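Local coordinates for protein glucuronan lyase A (Trichoderma reesei, PDB 2ZZJ) that probably cleaves beta-1,4-linked glucuronan from within the chain, as an endo-acting polysaccharide lyase built on a calcium-binding beta-jelly roll, at residues S109-I114 and Y200-H205; Y167-I170 and A175-H178; A184-V187 and V192-F195. All coordinates share one frame; numbering follows the deposited sequence.

After several earlier strands the chain reaches strand 106-115, which carries 109-114, and interaction 1 closes on it 86 residues later, when 200-205 arrives. The long loop between, rich in strand and without helix, holds the other two contacts in series. Interaction 2 is local, joining strands 166-172 and 175-183 as a hairpin within one sheet; interaction 3 then ties the loop leaving that hairpin to strand 192-197 of the other sheet. Thr110 OG1, 3.6 Å from Phe168 CE1, brings interactions 1 and 2, and so the two sheets, together. Ser109 OG lies 3.5 Å from Phe193 CE1, joining 1 to 3, and Tyr167 O lies 3.6 Å from Thr185 CG2, joining 2 to 3.

Interaction 1: S109-I114 and Y200-H205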
loop_
_atom_site.group_PDB
_atom_site.type_symbol
_atom_site.label_atom_id
_atom_site.label_comp_id
_atom_site.label_asym_id
_atom_site.label_seq_id
_atom_site.Cartn_x
_atom_site.Cartn_y
_atom_site.Cartn_z
ATOM N N SER A 109 -6.336 -6.247 3.040
ATOM C CA SER A 109 -6.184 -6.182 4.481
ATOM C C SER A 109 -5.551 -4.856 4.887
ATOM O O SER A 109 -6.233 -3.812 4.995
ATOM C CB SER A 109 -5.396 -7.390 5.022
ATOM O OG SER A 109 -4.125 -7.558 4.401
ATOM N N THR A 110 -4.250 -4.888 5.135
ATOM C CA THR A 110 -3.564 -3.663 5.498
ATOM C C THR A 110 -3.436 -2.790 4.245
ATOM O O THR A 110 -3.136 -3.287 3.148
ATOM C CB THR A 110 -2.206 -3.935 6.186
ATOM O OG1 THR A 110 -2.428 -4.236 7.586
ATOM C CG2 THR A 110 -1.274 -2.744 6.105
ATOM N N MET A 111 -3.692 -1.490 4.428
ATOM C CA MET A 111 -3.587 -0.504 3.342
ATOM C C MET A 111 -2.852 0.703 3.868
ATOM O O MET A 111 -2.887 1.006 5.089
ATOM C CB MET A 111 -4.975 -0.079 2.794
ATOM C CG MET A 111 -5.794 -1.239 2.190
ATOM S SD MET A 111 -7.491 -0.698 1.757
ATOM C CE MET A 111 -7.198 -0.142 0.105
ATOM N N ILE A 112 -2.174 1.398 2.960
ATOM C CA ILE A 112 -1.476 2.615 3.329
ATOM C C ILE A 112 -1.943 3.704 2.392
ATOM O O ILE A 112 -1.939 3.522 1.175
ATOM C CB ILE A 112 0.083 2.440 3.241
ATOM C CG1 ILE A 112 0.519 1.189 4.043
ATOM C CG2 ILE A 112 0.787 3.778 3.682
ATOM C CD1 ILE A 112 2.011 0.909 4.115
ATOM N N TRP A 113 -2.352 4.850 2.941
ATOM C CA TRP A 113 -2.893 5.907 2.096
ATOM C C TRP A 113 -2.608 7.297 2.621
ATOM O O TRP A 113 -2.151 7.435 3.744
ATOM C CB TRP A 113 -4.392 5.707 1.821
ATOM C CG TRP A 113 -5.380 5.877 2.995
ATOM C CD1 TRP A 113 -6.200 6.966 3.227
ATOM C CD2 TRP A 113 -5.739 4.898 3.987
ATOM N NE1 TRP A 113 -7.001 6.737 4.323
ATOM C CE2 TRP A 113 -6.746 5.484 4.808
ATOM C CE3 TRP A 113 -5.307 3.582 4.271
ATOM C CZ2 TRP A 113 -7.332 4.799 5.883
ATOM C CZ3 TRP A 113 -5.875 2.903 5.363
ATOM C CH2 TRP A 113 -6.887 3.533 6.155
ATOM N N ILE A 114 -2.818 8.283 1.745
ATOM C CA ILE A 114 -2.780 9.729 2.090
ATOM C C ILE A 114 -4.210 10.228 2.244
ATOM O O ILE A 114 -5.034 9.991 1.373
ATOM C CB ILE A 114 -2.089 10.578 0.944
ATOM C CG1 ILE A 114 -0.723 9.993 0.543
ATOM C CG2 ILE A 114 -1.857 12.019 1.393
ATOM C CD1 ILE A 114 0.289 9.966 1.663
ATOM N N TYR A 200 -3.515 4.256 -6.102
ATOM C CA TYR A 200 -4.871 3.730 -6.234
ATOM C C TYR A 200 -5.855 4.780 -5.748
ATOM O O TYR A 200 -5.997 5.026 -4.542
ATOM C CB TYR A 200 -4.991 2.391 -5.487
ATOM C CG TYR A 200 -6.409 1.871 -5.292
ATOM C CD1 TYR A 200 -7.378 2.052 -6.283
ATOM C CD2 TYR A 200 -6.753 1.129 -4.164
ATOM C CE1 TYR A 200 -8.678 1.550 -6.124
ATOM C CE2 TYR A 200 -8.062 0.636 -3.977
ATOM C CZ TYR A 200 -9.000 0.840 -4.983
ATOM O OH TYR A 200 -10.286 0.370 -4.839
ATOM N N ALA A 201 -6.481 5.460 -6.691
ATOM C CA ALA A 201 -7.291 6.621 -6.338
ATOM C C ALA A 201 -8.661 6.119 -5.978
ATOM O O ALA A 201 -9.596 6.203 -6.777
ATOM C CB ALA A 201 -7.316 7.621 -7.501
ATOM N N ASN A 202 -8.774 5.538 -4.789
ATOM C CA ASN A 202 -9.979 4.783 -4.441
ATOM C C ASN A 202 -11.231 5.642 -4.146
ATOM O O ASN A 202 -12.373 5.265 -4.464
ATOM C CB ASN A 202 -9.714 3.754 -3.327
ATOM C CG ASN A 202 -9.081 4.343 -2.076
ATOM O OD1 ASN A 202 -8.428 5.372 -2.103
ATOM N ND2 ASN A 202 -9.212 3.626 -0.977
ATOM N N SER A 203 -11.015 6.805 -3.545
ATOM C CA SER A 203 -12.134 7.691 -3.218
ATOM C C SER A 203 -12.840 8.238 -4.453
ATOM O O SER A 203 -14.045 8.574 -4.371
ATOM C CB SER A 203 -11.678 8.840 -2.321
ATOM O OG SER A 203 -11.464 8.383 -0.997
ATOM N N TRP A 204 -12.118 8.347 -5.578
ATOM C CA TRP A 204 -12.719 8.802 -6.824
ATOM C C TRP A 204 -13.890 7.880 -7.192
ATOM O O TRP A 204 -14.983 8.358 -7.532
ATOM C CB TRP A 204 -11.701 8.824 -7.980
ATOM C CG TRP A 204 -10.691 9.912 -7.944
ATOM C CD1 TRP A 204 -10.643 10.975 -7.058
ATOM C CD2 TRP A 204 -9.611 10.120 -8.872
ATOM N NE1 TRP A 204 -9.590 11.802 -7.380
ATOM C CE2 TRP A 204 -8.938 11.302 -8.476
ATOM C CE3 TRP A 204 -9.119 9.402 -9.978
ATOM C CZ2 TRP A 204 -7.808 11.785 -9.138
ATOM C CZ3 TRP A 204 -7.993 9.890 -10.647
ATOM C CH2 TRP A 204 -7.348 11.081 -10.217
ATOM N N HIS A 205 -13.674 6.571 -7.099
ATOM C CA HIS A 205 -14.743 5.610 -7.367
ATOM C C HIS A 205 -15.714 5.501 -6.183
ATOM O O HIS A 205 -16.917 5.665 -6.357
ATOM C CB HIS A 205 -14.159 4.238 -7.718
ATOM C CG HIS A 205 -15.158 3.131 -7.653
ATOM N ND1 HIS A 205 -15.516 2.521 -6.467
ATOM C CD2 HIS A 205 -15.891 2.535 -8.624
ATOM C CE1 HIS A 205 -16.424 1.592 -6.718
ATOM N NE2 HIS A 205 -16.669 1.583 -8.016
#
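A single methyl group, CE of Met111, makes all the close contacts between residues 109-114, on strand 106-115, and the turn leading into helix 202-207. It comes to the edge of the Tyr200 ring, near the ring plane, with CE 4.2 Å from Tyr200 CE2, and it also passes 4.4 Å from Asn202 ND2. Methionine suits this place because its long, unbranched chain can reach from strand to turn: chi2 is extended (173°), and the bend at chi3 (89°) swings the methyl off the line of the chain. On the other side Tyr200 and Asn202 form one surface, for Asn202 CB lies over a face of the tyrosine ring, 3.4 Å above its plane and offset toward the rim. Ala201 between them is the centre of an inverse gamma turn, which brings the two side chains close. The ring of Tyr200 also stacks with His53, and Asn202 OD1 is hydrogen-bonded to Ser86 OG, which ties this turn to strand 86-95. No hydrogen bond or charge pair links the two segments, so the contact depends on van der Waals fit alone, while the hydrogen bond to Ser86 helps hold the amide in position.

Interaction 2: Y167-I170 and A175-H178; sequences YFKI and AKVH
Phe168 and His178 each carry CG on the far side from the backbone N (chi1 -177° and -170°), and these torsions bring the two rings together across the hairpin: His178 CD2 lies at the edge of the phenylalanine ring, 3.9 Å from Phe168 CD2. The same imidazole carbon comes near Phe168 O, while His178 NE2 is hydrogen-bonded to Glu180. Phenylalanine suits the buried position, its ring meeting Tyr123, and histidine the partly exposed one, offering a carbon to its neighbour and a nitrogen to a carboxylate. In the backbone, Ile170 and His178 form an antiparallel hydrogen-bonded pair, with Ile170 N bound to His178 O at 2.9 Å and the donor tilted out of the carbonyl plane. The return bond is shared. Ile170 O accepts both His178 N, at 3.1 Å, and Val177 N, at 2.9 Å, each in the carbonyl plane, the Val177 bond being the straighter at the hydrogen. Val177 and His178 thus both face Ile170, a classic beta bulge, with Val177 psi near -12°, here in the hairpin of strands 166-172 and 175-183 at the end of a jelly-roll sheet. Val177 CG2 lies 4.0 Å from Ile170 CG2, an apolar contact between two beta-branched side chains, and Ile170 itself packs inward on Leu156 and Leu143. Toward the surface, Lys169 and Lys176 run across each other, both bent at chi3, with Lys169 NZ 3.6 Å from Lys176 NZ. The repulsion expected of two ammonium groups is probably eased by separate partners, a hydrogen bond to Gln157 for Lys169 and a salt bridge to Glu179 for Lys176.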
loop_
_atom_site.group_PDB
_atom_site.type_symbol
_atom_site.label_atom_id
_atom_site.label_comp_id
_atom_site.label_asym_id
_atom_site.label_seq_id
_atom_site.Cartn_x
_atom_site.Cartn_y
_atom_site.Cartn_z
ATOM N N TYR A 167 1.584 -8.112 15.833
ATOM C CA TYR A 167 1.961 -6.758 16.150
ATOM C C TYR A 167 2.113 -5.980 14.845
ATOM O O TYR A 167 2.199 -6.582 13.774
ATOM C CB TYR A 167 3.228 -6.668 17.013
ATOM C CG TYR A 167 4.422 -7.474 16.573
ATOM C CD1 TYR A 167 5.237 -7.059 15.507
ATOM C CD2 TYR A 167 4.795 -8.616 17.286
ATOM C CE1 TYR A 167 6.351 -7.795 15.137
ATOM C CE2 TYR A 167 5.911 -9.357 16.930
ATOM C CZ TYR A 167 6.689 -8.940 15.859
ATOM O OH TYR A 167 7.786 -9.695 15.516
ATOM N N PHE A 168 2.156 -4.658 14.958
ATOM C CA PHE A 168 1.974 -3.780 13.801
ATOM C C PHE A 168 2.764 -2.514 14.087
ATOM O O PHE A 168 2.408 -1.704 14.939
ATOM C CB PHE A 168 0.471 -3.543 13.615
ATOM C CG PHE A 168 0.095 -2.695 12.408
ATOM C CD1 PHE A 168 -0.034 -3.273 11.148
ATOM C CD2 PHE A 168 -0.224 -1.360 12.567
ATOM C CE1 PHE A 168 -0.428 -2.510 10.032
ATOM C CE2 PHE A 168 -0.624 -0.590 11.455
ATOM C CZ PHE A 168 -0.701 -1.171 10.193
ATOM N N LYS A 169 3.908 -2.390 13.413
ATOM C CA LYS A 169 4.869 -1.336 13.691
ATOM C C LYS A 169 5.212 -0.635 12.384
ATOM O O LYS A 169 5.366 -1.303 11.371
ATOM C CB LYS A 169 6.139 -1.946 14.303
ATOM C CG LYS A 169 5.834 -2.748 15.574
ATOM C CD LYS A 169 7.017 -3.578 16.083
ATOM C CE LYS A 169 8.167 -2.703 16.538
ATOM N NZ LYS A 169 9.283 -3.561 17.135
ATOM N N ILE A 170 5.314 0.696 12.425
ATOM C CA ILE A 170 5.576 1.511 11.226
ATOM C C ILE A 170 6.602 2.605 11.544
ATOM O O ILE A 170 6.508 3.285 12.580
ATOM C CB ILE A 170 4.282 2.191 10.717
ATOM C CG1 ILE A 170 3.185 1.156 10.422
ATOM C CG2 ILE A 170 4.573 3.094 9.465
ATOM C CD1 ILE A 170 1.840 1.732 9.913
ATOM N N ALA A 175 12.103 7.357 11.551
ATOM C CA ALA A 175 11.573 7.421 12.907
ATOM C C ALA A 175 10.402 6.459 13.122
ATOM O O ALA A 175 9.532 6.345 12.266
ATOM C CB ALA A 175 11.161 8.859 13.202
ATOM N N LYS A 176 10.380 5.760 14.262
ATOM C CA LYS A 176 9.245 4.928 14.602
ATOM C C LYS A 176 8.090 5.873 14.848
ATOM O O LYS A 176 8.225 6.802 15.669
ATOM C CB LYS A 176 9.516 4.124 15.871
ATOM C CG LYS A 176 8.489 3.042 16.160
ATOM C CD LYS A 176 8.960 2.137 17.331
ATOM C CE LYS A 176 9.293 0.757 16.812
ATOM N NZ LYS A 176 10.182 -0.088 17.704
ATOM N N VAL A 177 6.990 5.665 14.121
ATOM C CA VAL A 177 5.785 6.502 14.280
ATOM C C VAL A 177 4.592 5.743 14.803
ATOM O O VAL A 177 3.589 6.351 15.179
ATOM C CB VAL A 177 5.376 7.279 12.994
ATOM C CG1 VAL A 177 6.465 8.259 12.605
ATOM C CG2 VAL A 177 4.986 6.319 11.872
ATOM N N HIS A 178 4.666 4.416 14.825
ATOM C CA HIS A 178 3.567 3.657 15.360
ATOM C C HIS A 178 4.044 2.306 15.813
ATOM O O HIS A 178 4.814 1.657 15.127
ATOM C CB HIS A 178 2.453 3.480 14.315
ATOM C CG HIS A 178 1.186 2.906 14.874
ATOM N ND1 HIS A 178 0.277 3.666 15.581
ATOM C CD2 HIS A 178 0.687 1.646 14.859
ATOM C CE1 HIS A 178 -0.737 2.901 15.957
ATOM N NE2 HIS A 178 -0.506 1.670 15.545
#

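Interaction 3: A184-V187 and V192-F195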
loop_
_atom_site.group_PDB
_atom_site.type_symbol
_atom_site.label_atom_id
_atom_site.label_comp_id
_atom_site.label_asym_id
_atom_site.label_seq_id
_atom_site.Cartn_x
_atom_site.Cartn_y
_atom_site.Cartn_z
ATOM N N ALA A 184 -4.556 -8.761 16.725
ATOM C CA ALA A 184 -4.795 -9.577 15.546
ATOM C C ALA A 184 -4.660 -8.690 14.295
ATOM O O ALA A 184 -5.398 -7.705 14.139
ATOM C CB ALA A 184 -6.191 -10.184 15.590
ATOM N N THR A 185 -3.735 -9.049 13.413
ATOM C CA THR A 185 -3.397 -8.209 12.243
ATOM C C THR A 185 -3.878 -8.729 10.862
ATOM O O THR A 185 -3.639 -8.075 9.826
ATOM C CB THR A 185 -1.882 -8.035 12.153
ATOM O OG1 THR A 185 -1.263 -9.333 12.157
ATOM C CG2 THR A 185 -1.368 -7.164 13.288
ATOM N N THR A 186 -4.487 -9.918 10.821
ATOM C CA THR A 186 -5.059 -10.475 9.596
ATOM C C THR A 186 -6.264 -11.361 9.943
ATOM O O THR A 186 -6.486 -11.670 11.121
ATOM C CB THR A 186 -4.019 -11.238 8.700
ATOM O OG1 THR A 186 -4.534 -11.446 7.373
ATOM C CG2 THR A 186 -3.582 -12.586 9.314
ATOM N N VAL A 187 -7.022 -11.753 8.921
ATOM C CA VAL A 187 -8.162 -12.654 9.091
ATOM C C VAL A 187 -7.702 -14.083 9.406
ATOM O O VAL A 187 -6.568 -14.464 9.105
ATOM C CB VAL A 187 -9.144 -12.629 7.857
ATOM C CG1 VAL A 187 -9.838 -11.263 7.746
ATOM C CG2 VAL A 187 -8.452 -12.968 6.566
ATOM N N VAL A 192 -2.734 -16.365 0.721
ATOM C CA VAL A 192 -1.496 -15.622 0.480
ATOM C C VAL A 192 -1.903 -14.257 -0.088
ATOM O O VAL A 192 -2.556 -14.183 -1.117
ATOM C CB VAL A 192 -0.538 -16.373 -0.466
ATOM C CG1 VAL A 192 0.698 -15.516 -0.782
ATOM C CG2 VAL A 192 -0.111 -17.707 0.162
ATOM N N PHE A 193 -1.548 -13.201 0.635
ATOM C CA PHE A 193 -1.887 -11.818 0.246
ATOM C C PHE A 193 -0.761 -11.252 -0.597
ATOM O O PHE A 193 0.424 -11.414 -0.237
ATOM C CB PHE A 193 -1.993 -10.980 1.491
ATOM C CG PHE A 193 -3.308 -11.123 2.226
ATOM C CD1 PHE A 193 -4.306 -10.161 2.064
ATOM C CD2 PHE A 193 -3.545 -12.214 3.092
ATOM C CE1 PHE A 193 -5.519 -10.266 2.760
ATOM C CE2 PHE A 193 -4.759 -12.330 3.809
ATOM C CZ PHE A 193 -5.747 -11.373 3.637
ATOM N N GLN A 194 -1.115 -10.579 -1.688
ATOM C CA GLN A 194 -0.145 -9.865 -2.511
ATOM C C GLN A 194 0.285 -8.608 -1.767
ATOM O O GLN A 194 -0.449 -8.100 -0.927
ATOM C CB GLN A 194 -0.765 -9.426 -3.827
ATOM C CG GLN A 194 -1.513 -10.502 -4.593
ATOM C CD GLN A 194 -2.150 -9.940 -5.808
ATOM O OE1 GLN A 194 -2.442 -8.742 -5.876
ATOM N NE2 GLN A 194 -2.392 -10.797 -6.801
ATOM N N PHE A 195 1.487 -8.125 -2.078
ATOM C CA PHE A 195 1.932 -6.817 -1.600
ATOM C C PHE A 195 1.995 -5.962 -2.852
ATOM O O PHE A 195 2.752 -6.267 -3.792
ATOM C CB PHE A 195 3.301 -6.944 -0.949
ATOM C CG PHE A 195 3.904 -5.627 -0.546
ATOM C CD1 PHE A 195 3.124 -4.639 0.070
ATOM C CD2 PHE A 195 5.260 -5.373 -0.801
ATOM C CE1 PHE A 195 3.685 -3.399 0.469
ATOM C CE2 PHE A 195 5.847 -4.117 -0.409
ATOM C CZ PHE A 195 5.061 -3.150 0.213
#
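The Phe193 ring meets Val187 at its edge, near the ring plane, where Val187 CG2 stands 4.3 Å from Phe193 CZ, and it meets Thr186 obliquely, with Thr186 OG1 3.7 Å from Phe193 CE2. Beyond the two segments the ring also stacks with Tyr62. In Thr186 the hydroxyl is set opposite the backbone N (chi1 -165°), which carries the oxygen to the phenylalanine. The ring offers it no hydrogen bond; that need is met by Tyr62 OH, so one tyrosine both stacks with Phe193 and is hydrogen-bonded to the threonine beside it. A small side chain with a hydroxyl suits this buried spot, since it lies obliquely beside the ring and still satisfies its polar atom. Valine, short and branched, adds a purely apolar neighbour to the rim, and both Val187 and Phe193 reach Met107. The phenylalanine ring reaches from strand to loop, whose nearest CA atoms, those of Thr186 and Phe193, are 10.0 Å apart. The arrangement is that of a connecting loop in a beta-jelly roll, where the chain leaves strand 175-183 of one sheet and packs against strand 192-197 as it enters the other.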